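Local coordinates for protein mevalonate 3-kinase (Thermoplasma acidophilum, PDB 4RKS) that phosphorylates (R)-mevalonate at its 3-position with ATP, giving (R)-3-phosphomevalonate in the alternative mevalonate pathway of extreme acidophiles, at residues K224-E229 and T254-S259; D228-M233 and F247-E252; S278-I283 and Y287-I292. One frame throughout, in Å; residues are numbered along the deposited sequence.

Contact 1: residues K224-E229 and T254-S259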
# COMPACT_ATOMS: atom_id res chain seq x y z
N LYS A 224 10.25 14.64 7.76
CA LYS A 224 10.77 13.31 8.07
C LYS A 224 10.73 13.05 9.57
O LYS A 224 10.42 11.94 10.00
CB LYS A 224 12.20 13.14 7.55
CG LYS A 224 12.29 13.12 6.04
CD LYS A 224 13.65 13.52 5.56
CE LYS A 224 14.71 12.61 6.10
NZ LYS A 224 16.03 12.91 5.47
N LYS A 225 11.04 14.06 10.37
CA LYS A 225 10.98 13.93 11.82
C LYS A 225 9.53 13.87 12.32
O LYS A 225 9.21 13.07 13.20
CB LYS A 225 11.73 15.09 12.49
CG LYS A 225 13.24 15.00 12.29
CD LYS A 225 13.98 15.92 13.24
CE LYS A 225 15.48 15.72 13.13
NZ LYS A 225 16.19 16.37 14.27
N HIS A 226 8.67 14.69 11.74
CA HIS A 226 7.23 14.70 12.06
C HIS A 226 6.60 13.35 11.73
O HIS A 226 5.70 12.88 12.43
CB HIS A 226 6.50 15.80 11.28
CG HIS A 226 6.82 17.19 11.74
ND1 HIS A 226 6.62 18.30 10.93
CD2 HIS A 226 7.31 17.66 12.91
CE1 HIS A 226 6.99 19.39 11.59
NE2 HIS A 226 7.41 19.03 12.79
N ALA A 227 7.08 12.74 10.65
CA ALA A 227 6.57 11.44 10.23
C ALA A 227 6.85 10.42 11.32
O ALA A 227 5.96 9.68 11.73
CB ALA A 227 7.19 11.01 8.92
N ASP A 228 8.10 10.40 11.81
CA ASP A 228 8.52 9.44 12.82
C ASP A 228 7.73 9.66 14.11
O ASP A 228 7.32 8.71 14.77
CB ASP A 228 10.03 9.54 13.09
CG ASP A 228 10.57 8.34 13.85
OD1 ASP A 228 10.75 7.26 13.22
OD2 ASP A 228 10.82 8.47 15.06
N GLU A 229 7.50 10.92 14.46
CA GLU A 229 6.71 11.25 15.65
C GLU A 229 5.28 10.73 15.57
O GLU A 229 4.75 10.21 16.55
CB GLU A 229 6.68 12.77 15.89
CG GLU A 229 8.05 13.33 16.29
CD GLU A 229 8.11 14.84 16.25
OE1 GLU A 229 7.05 15.48 16.16
OE2 GLU A 229 9.23 15.39 16.31
N THR A 254 -2.15 13.75 6.50
CA THR A 254 -2.56 13.98 5.12
C THR A 254 -2.49 15.47 4.77
O THR A 254 -1.99 15.85 3.71
CB THR A 254 -4.01 13.46 4.86
OG1 THR A 254 -4.00 12.03 4.82
CG2 THR A 254 -4.56 13.98 3.56
N GLU A 255 -2.97 16.32 5.67
CA GLU A 255 -3.00 17.76 5.40
C GLU A 255 -1.59 18.38 5.38
O GLU A 255 -1.29 19.21 4.52
CB GLU A 255 -3.91 18.44 6.44
CG GLU A 255 -5.38 17.98 6.28
CD GLU A 255 -6.33 18.45 7.38
OE1 GLU A 255 -5.89 18.71 8.52
OE2 GLU A 255 -7.55 18.55 7.09
N GLU A 256 -0.73 17.99 6.31
CA GLU A 256 0.67 18.41 6.29
C GLU A 256 1.40 17.97 5.02
O GLU A 256 2.10 18.75 4.37
CB GLU A 256 1.39 17.86 7.52
CG GLU A 256 2.90 18.05 7.50
CD GLU A 256 3.58 17.43 8.70
OE1 GLU A 256 2.89 17.17 9.71
OE2 GLU A 256 4.80 17.19 8.65
N TYR A 257 1.23 16.70 4.68
CA TYR A 257 1.87 16.11 3.50
C TYR A 257 1.48 16.83 2.23
O TYR A 257 2.33 17.18 1.41
CB TYR A 257 1.48 14.63 3.43
CG TYR A 257 2.07 13.78 2.34
CD1 TYR A 257 3.39 13.34 2.40
CD2 TYR A 257 1.28 13.35 1.29
CE1 TYR A 257 3.91 12.51 1.43
CE2 TYR A 257 1.79 12.52 0.32
CZ TYR A 257 3.10 12.10 0.39
OH TYR A 257 3.57 11.27 -0.60
N HIS A 258 0.19 17.10 2.05
CA HIS A 258 -0.22 17.71 0.79
C HIS A 258 -0.00 19.22 0.77
O HIS A 258 0.04 19.82 -0.31
CB HIS A 258 -1.66 17.32 0.49
CG HIS A 258 -1.79 15.89 0.06
ND1 HIS A 258 -1.31 15.45 -1.15
CD2 HIS A 258 -2.28 14.80 0.69
CE1 HIS A 258 -1.53 14.15 -1.26
NE2 HIS A 258 -2.11 13.73 -0.16
N SER A 259 0.20 19.83 1.93
CA SER A 259 0.66 21.22 1.97
C SER A 259 2.12 21.31 1.51
O SER A 259 2.51 22.24 0.81
CB SER A 259 0.49 21.81 3.37
OG SER A 259 0.95 23.15 3.41

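Contact 2: residues D228-M233 and F247-E252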
# COMPACT_ATOMS: atom_id res chain seq x y z
N ASP A 228 8.10 10.40 11.81
CA ASP A 228 8.52 9.44 12.82
C ASP A 228 7.73 9.66 14.11
O ASP A 228 7.32 8.71 14.77
CB ASP A 228 10.03 9.54 13.09
CG ASP A 228 10.57 8.34 13.85
OD1 ASP A 228 10.75 7.26 13.22
OD2 ASP A 228 10.82 8.47 15.06
N GLU A 229 7.50 10.92 14.46
CA GLU A 229 6.71 11.25 15.65
C GLU A 229 5.28 10.73 15.57
O GLU A 229 4.75 10.21 16.55
CB GLU A 229 6.68 12.77 15.89
CG GLU A 229 8.05 13.33 16.29
CD GLU A 229 8.11 14.84 16.25
OE1 GLU A 229 7.05 15.48 16.16
OE2 GLU A 229 9.23 15.39 16.31
N HIS A 230 4.66 10.91 14.41
CA HIS A 230 3.29 10.45 14.23
C HIS A 230 3.19 8.94 14.36
O HIS A 230 2.24 8.43 14.94
CB HIS A 230 2.75 10.91 12.88
CG HIS A 230 2.41 12.37 12.83
ND1 HIS A 230 2.01 13.01 11.68
CD2 HIS A 230 2.41 13.32 13.80
CE1 HIS A 230 1.78 14.28 11.94
NE2 HIS A 230 2.02 14.50 13.22
N ALA A 231 4.18 8.22 13.82
CA ALA A 231 4.18 6.76 13.94
C ALA A 231 4.26 6.33 15.41
O ALA A 231 3.59 5.38 15.82
CB ALA A 231 5.31 6.15 13.12
N HIS A 232 5.08 7.02 16.21
CA HIS A 232 5.11 6.72 17.65
C HIS A 232 3.75 7.00 18.29
O HIS A 232 3.29 6.24 19.13
CB HIS A 232 6.21 7.52 18.36
CG HIS A 232 7.56 6.87 18.31
ND1 HIS A 232 8.66 7.45 17.71
CD2 HIS A 232 7.98 5.67 18.78
CE1 HIS A 232 9.70 6.64 17.82
NE2 HIS A 232 9.32 5.56 18.47
N MET A 233 3.09 8.07 17.86
CA MET A 233 1.77 8.38 18.38
C MET A 233 0.77 7.29 18.00
O MET A 233 -0.11 6.96 18.78
CB MET A 233 1.31 9.75 17.88
CG MET A 233 2.16 10.89 18.42
SD MET A 233 1.71 12.51 17.76
CE MET A 233 0.03 12.66 18.35
N PHE A 247 -7.01 7.50 13.07
CA PHE A 247 -7.50 8.05 11.81
C PHE A 247 -7.54 9.57 11.84
O PHE A 247 -7.19 10.22 10.84
CB PHE A 247 -8.88 7.50 11.45
CG PHE A 247 -8.84 6.13 10.82
CD1 PHE A 247 -8.19 5.93 9.61
CD2 PHE A 247 -9.48 5.04 11.42
CE1 PHE A 247 -8.16 4.68 9.02
CE2 PHE A 247 -9.45 3.78 10.82
CZ PHE A 247 -8.79 3.60 9.62
N ASP A 248 -7.92 10.15 12.98
CA ASP A 248 -7.78 11.60 13.18
C ASP A 248 -6.37 12.08 12.84
O ASP A 248 -6.19 13.10 12.18
CB ASP A 248 -8.09 12.00 14.62
CG ASP A 248 -9.56 11.92 14.97
OD1 ASP A 248 -10.40 11.76 14.06
OD2 ASP A 248 -9.86 12.02 16.17
N LEU A 249 -5.36 11.34 13.33
CA LEU A 249 -3.97 11.70 13.08
C LEU A 249 -3.60 11.52 11.60
O LEU A 249 -2.87 12.34 11.04
CB LEU A 249 -3.04 10.88 13.97
CG LEU A 249 -1.53 11.13 13.96
CD1 LEU A 249 -0.92 10.67 15.26
CD2 LEU A 249 -0.86 10.36 12.83
N ALA A 250 -4.10 10.46 10.98
CA ALA A 250 -3.89 10.22 9.56
C ALA A 250 -4.39 11.41 8.73
O ALA A 250 -3.75 11.79 7.75
CB ALA A 250 -4.58 8.96 9.12
N GLN A 251 -5.52 12.00 9.13
CA GLN A 251 -6.04 13.17 8.43
C GLN A 251 -5.12 14.38 8.63
O GLN A 251 -4.90 15.14 7.69
CB GLN A 251 -7.47 13.51 8.90
CG GLN A 251 -7.99 14.82 8.30
CD GLN A 251 -9.47 15.07 8.57
OE1 GLN A 251 -10.30 14.17 8.45
NE2 GLN A 251 -9.80 16.30 8.93
N GLU A 252 -4.59 14.56 9.83
CA GLU A 252 -3.65 15.65 10.08
C GLU A 252 -2.35 15.44 9.30
O GLU A 252 -1.80 16.39 8.75
CB GLU A 252 -3.34 15.79 11.57
CG GLU A 252 -4.56 16.15 12.40
CD GLU A 252 -4.21 16.46 13.85
OE1 GLU A 252 -3.33 17.32 14.07
OE2 GLU A 252 -4.82 15.84 14.75

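Contact 3: residues S278-I283 and Y287-I292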
# COMPACT_ATOMS: atom_id res chain seq x y z
N SER A 278 -14.69 19.55 2.20
CA SER A 278 -15.41 20.60 2.91
C SER A 278 -16.75 20.09 3.46
O SER A 278 -17.14 20.43 4.57
CB SER A 278 -15.66 21.81 1.99
OG SER A 278 -14.44 22.35 1.52
N TYR A 279 -17.44 19.27 2.68
CA TYR A 279 -18.70 18.68 3.14
C TYR A 279 -18.43 17.73 4.31
O TYR A 279 -19.21 17.70 5.27
CB TYR A 279 -19.40 17.93 2.00
CG TYR A 279 -20.56 17.06 2.44
CD1 TYR A 279 -21.79 17.62 2.82
CD2 TYR A 279 -20.45 15.67 2.44
CE1 TYR A 279 -22.86 16.81 3.20
CE2 TYR A 279 -21.51 14.86 2.83
CZ TYR A 279 -22.71 15.43 3.21
OH TYR A 279 -23.76 14.61 3.59
N LEU A 280 -17.32 16.99 4.23
CA LEU A 280 -16.93 16.06 5.29
C LEU A 280 -16.78 16.80 6.62
O LEU A 280 -17.17 16.30 7.67
CB LEU A 280 -15.61 15.33 4.92
CG LEU A 280 -15.71 14.34 3.76
CD1 LEU A 280 -14.36 13.65 3.47
CD2 LEU A 280 -16.79 13.31 4.03
N LYS A 281 -16.21 18.00 6.56
CA LYS A 281 -16.09 18.87 7.73
C LYS A 281 -17.45 19.22 8.33
O LYS A 281 -17.59 19.39 9.54
CB LYS A 281 -15.34 20.15 7.34
CG LYS A 281 -14.81 20.96 8.50
CD LYS A 281 -13.94 22.10 7.98
CE LYS A 281 -13.04 22.69 9.06
NZ LYS A 281 -13.81 23.47 10.07
N LEU A 282 -18.47 19.31 7.48
CA LEU A 282 -19.82 19.65 7.92
C LEU A 282 -20.47 18.50 8.67
O LEU A 282 -20.95 18.67 9.79
CB LEU A 282 -20.68 20.05 6.72
CG LEU A 282 -22.17 20.27 6.99
CD1 LEU A 282 -22.39 21.45 7.93
CD2 LEU A 282 -22.94 20.47 5.68
N ILE A 283 -20.49 17.32 8.07
CA ILE A 283 -21.15 16.18 8.70
C ILE A 283 -20.36 15.61 9.87
O ILE A 283 -20.89 14.80 10.64
CB ILE A 283 -21.43 15.06 7.70
CG1 ILE A 283 -20.17 14.69 6.92
CG2 ILE A 283 -22.50 15.49 6.73
CD1 ILE A 283 -20.42 13.63 5.85
N TYR A 287 -21.78 13.05 12.81
CA TYR A 287 -21.19 11.79 13.21
C TYR A 287 -19.71 11.77 12.83
O TYR A 287 -19.28 12.50 11.94
CB TYR A 287 -21.94 10.61 12.60
CG TYR A 287 -22.01 10.54 11.09
CD1 TYR A 287 -23.02 11.20 10.39
CD2 TYR A 287 -21.09 9.79 10.35
CE1 TYR A 287 -23.10 11.12 9.00
CE2 TYR A 287 -21.16 9.71 8.97
CZ TYR A 287 -22.17 10.38 8.30
OH TYR A 287 -22.24 10.29 6.93
N TRP A 288 -18.93 10.94 13.52
CA TRP A 288 -17.48 10.95 13.32
C TRP A 288 -17.07 10.49 11.93
O TRP A 288 -17.59 9.52 11.38
CB TRP A 288 -16.79 10.06 14.36
CG TRP A 288 -15.29 10.02 14.20
CD1 TRP A 288 -14.38 10.92 14.70
CD2 TRP A 288 -14.53 9.05 13.47
NE1 TRP A 288 -13.09 10.55 14.33
CE2 TRP A 288 -13.16 9.41 13.57
CE3 TRP A 288 -14.87 7.91 12.73
CZ2 TRP A 288 -12.15 8.66 12.99
CZ3 TRP A 288 -13.86 7.17 12.14
CH2 TRP A 288 -12.51 7.55 12.27
N ASN A 289 -16.12 11.21 11.35
CA ASN A 289 -15.36 10.71 10.22
C ASN A 289 -13.98 11.33 10.24
O ASN A 289 -13.74 12.30 10.97
CB ASN A 289 -16.05 11.01 8.89
CG ASN A 289 -15.94 12.46 8.48
OD1 ASN A 289 -14.88 12.92 8.04
ND2 ASN A 289 -17.03 13.20 8.62
N ALA A 290 -13.09 10.76 9.44
CA ALA A 290 -11.76 11.32 9.17
C ALA A 290 -11.37 10.86 7.77
O ALA A 290 -11.72 9.74 7.37
CB ALA A 290 -10.75 10.85 10.20
N TYR A 291 -10.66 11.71 7.02
CA TYR A 291 -10.30 11.33 5.66
C TYR A 291 -8.79 11.27 5.44
O TYR A 291 -8.02 11.88 6.17
CB TYR A 291 -10.90 12.32 4.64
CG TYR A 291 -10.13 13.61 4.55
CD1 TYR A 291 -10.43 14.68 5.39
CD2 TYR A 291 -9.11 13.77 3.62
CE1 TYR A 291 -9.73 15.86 5.32
CE2 TYR A 291 -8.40 14.95 3.54
CZ TYR A 291 -8.72 15.99 4.39
OH TYR A 291 -8.02 17.16 4.31
N ILE A 292 -8.39 10.53 4.40
CA ILE A 292 -7.00 10.39 3.96
C ILE A 292 -6.92 10.62 2.44
O ILE A 292 -7.81 10.18 1.71
CB ILE A 292 -6.43 8.99 4.29
CG1 ILE A 292 -6.35 8.77 5.81
CG2 ILE A 292 -5.05 8.76 3.64
CD1 ILE A 292 -6.13 7.32 6.19

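Contact 1: residues K224-E229 and T254-S259
H226 and E256 reach for each other from facing helices and account for the whole contact, a small one of 75 Å². The evidence for a specific interaction is one hydrogen bond: H226 ND1 donates to E256 OE2 at 3.1 Å, with an N-H...O angle of 143°, so the bond is bent. The acceptor lies near the plane of the imidazole, at its edge, but the donor reaches OE2 from above the carboxylate plane, 45° out of it, and the two flat groups stand almost perpendicular. The same oxygen also rests on the aliphatic root of the histidine, with E256 OE2 3.4 Å from H226 CB. The two segments belong to helices 220-238 and 243-262, which follow one another as a splayed helical hairpin in the C-terminal domain, heading roughly opposite ways, and here their backbones are well apart: the nearest CA atoms, those of H226 and E256, are 9.5 Å from each other. E256 bridges that gap because CG is anti to the backbone N (chi1 171°) and the chain beyond is extended, which carries the carboxylate straight across. A weak, long ion pair with R223 also engages E256 OE2; the carboxylate would tend to favour a protonated imidazole, which R223 may partly offset. Next to E256 in sequence, Y257 turns to the mevalonate pocket and touches the bound substrate, whereas the E256 side chain stays about 13 Å from it.

Contact 2: residues D228-M233 and F247-E252
L249 meets H230 and M233 with its two methyl branches, and its side chain can be followed outward from the backbone. CB makes no close approach of its own and serves to direct the branch point: with CG anti to the backbone N (chi1 -176°), the isobutyl group extends toward helix 220-238. CG comes to lie 4.3 Å above the plane of the H230 imidazole, displaced toward its rim. From there the methyls diverge. CD2 settles against the base of the histidine, with L249 CD2 3.7 Å from H230 CB, 3.8 Å from H230 CG and 4.1 Å from H230 ND1. CD1 goes to the methionine, 3.6 Å from M233 CB, and M233 CE lies 3.8 Å from the same methyl. That second touch depends on the bend at the end of the methionine (chi3 62°), which folds CE back over L249 CD1. The CA atoms of H230 and L249 are 7.5 Å apart, closer than the nearest CA pair of contact 1, H226 and E256. L249 also touches I234 and Y237, so its neighbours on helix 220-238 are spaced i, i+3, i+4 and i+7, a spacing consistent with a knobs-into-holes socket, for this one knob, in a splayed helical hairpin. The polar end of H230 is occupied elsewhere, ND1 being hydrogen-bonded to D253 OD1, and this bond restrains rotation of the ring whose side receives the leucine. Behind the pair, A231 packs on I171 and W173 of strand 169-174, while A250 rests on I292 of strand 289-292.

Contact 3: residues S278-I283 and Y287-I292
The carboxamide of N289 is the flat group that reaches across to the helix, its amino end directed at the carbonyl of L280. N289 ND2 donates to L280 O at 3.2 Å, and an N-H...O angle of 174° makes this bond almost straight; the acceptor lies in the amide plane, whereas the donor is tilted from the carbonyl plane. Among the rings, Y279 has I283 CG1 4.3 Å above one face, toward the rim, while those of Y287 and Y291 are approached obliquely, by I283 O and L280 CD1 respectively. N289 CG sits between its own backbone N and carbonyl carbon (chi1 75°), a torsion that turns the amide toward the helix. R284 NH2 binds N289 OD1, so both ends of the amide are engaged and its flip state is well defined. Y287 runs alongside I283, pointing the same way, until Y287 OH lies 4.0 Å from I283 CD1, and it is further lined by R310 and L311 of helix 308-312. Y291 makes its apolar contact through its CB, below the ring, 3.9 Å from L280 CD1. I283 CG1 packs 3.9 Å from N289 ND2, the two side chains crossing at about a right angle. Y287 N donates to I283 O at 2.9 Å, an i+4 to i bond that closes the turn after helix 271-283. The axes of helix and strand are 8.7 Å apart at closest and their directions differ by 160°. Strand 289-292 then pairs antiparallel with 298-304, so this is a helix-turn-strand unit in an alpha+beta C-terminal domain, helices laid against an antiparallel sheet, as in GHMP kinases.

From the N terminus, the chain enters helix 220-238, turns, and returns along helix 243-262. Contact 2 closes the inner part of this hairpin and contact 1 the outer part, so contact 2 is nested within contact 1 apart from the shared D228 and E229; the two adjoin through E256 OE1, 3.8 Å from H230 CE1. Contact 3 follows in series, closing the short turn between helix 271-283 and strand 289-292, and crosses neither. Hydrogen bonds join it to the hairpin, Q251 OE1 to Y291 N (2.9 Å) and D248 OD1 to W288 NE1 (3.0 Å), with a probable one between E255 OE2 and Y291 OH (3.1 Å). Helix 243-262 thus links helix 220-238 to strand 289-292.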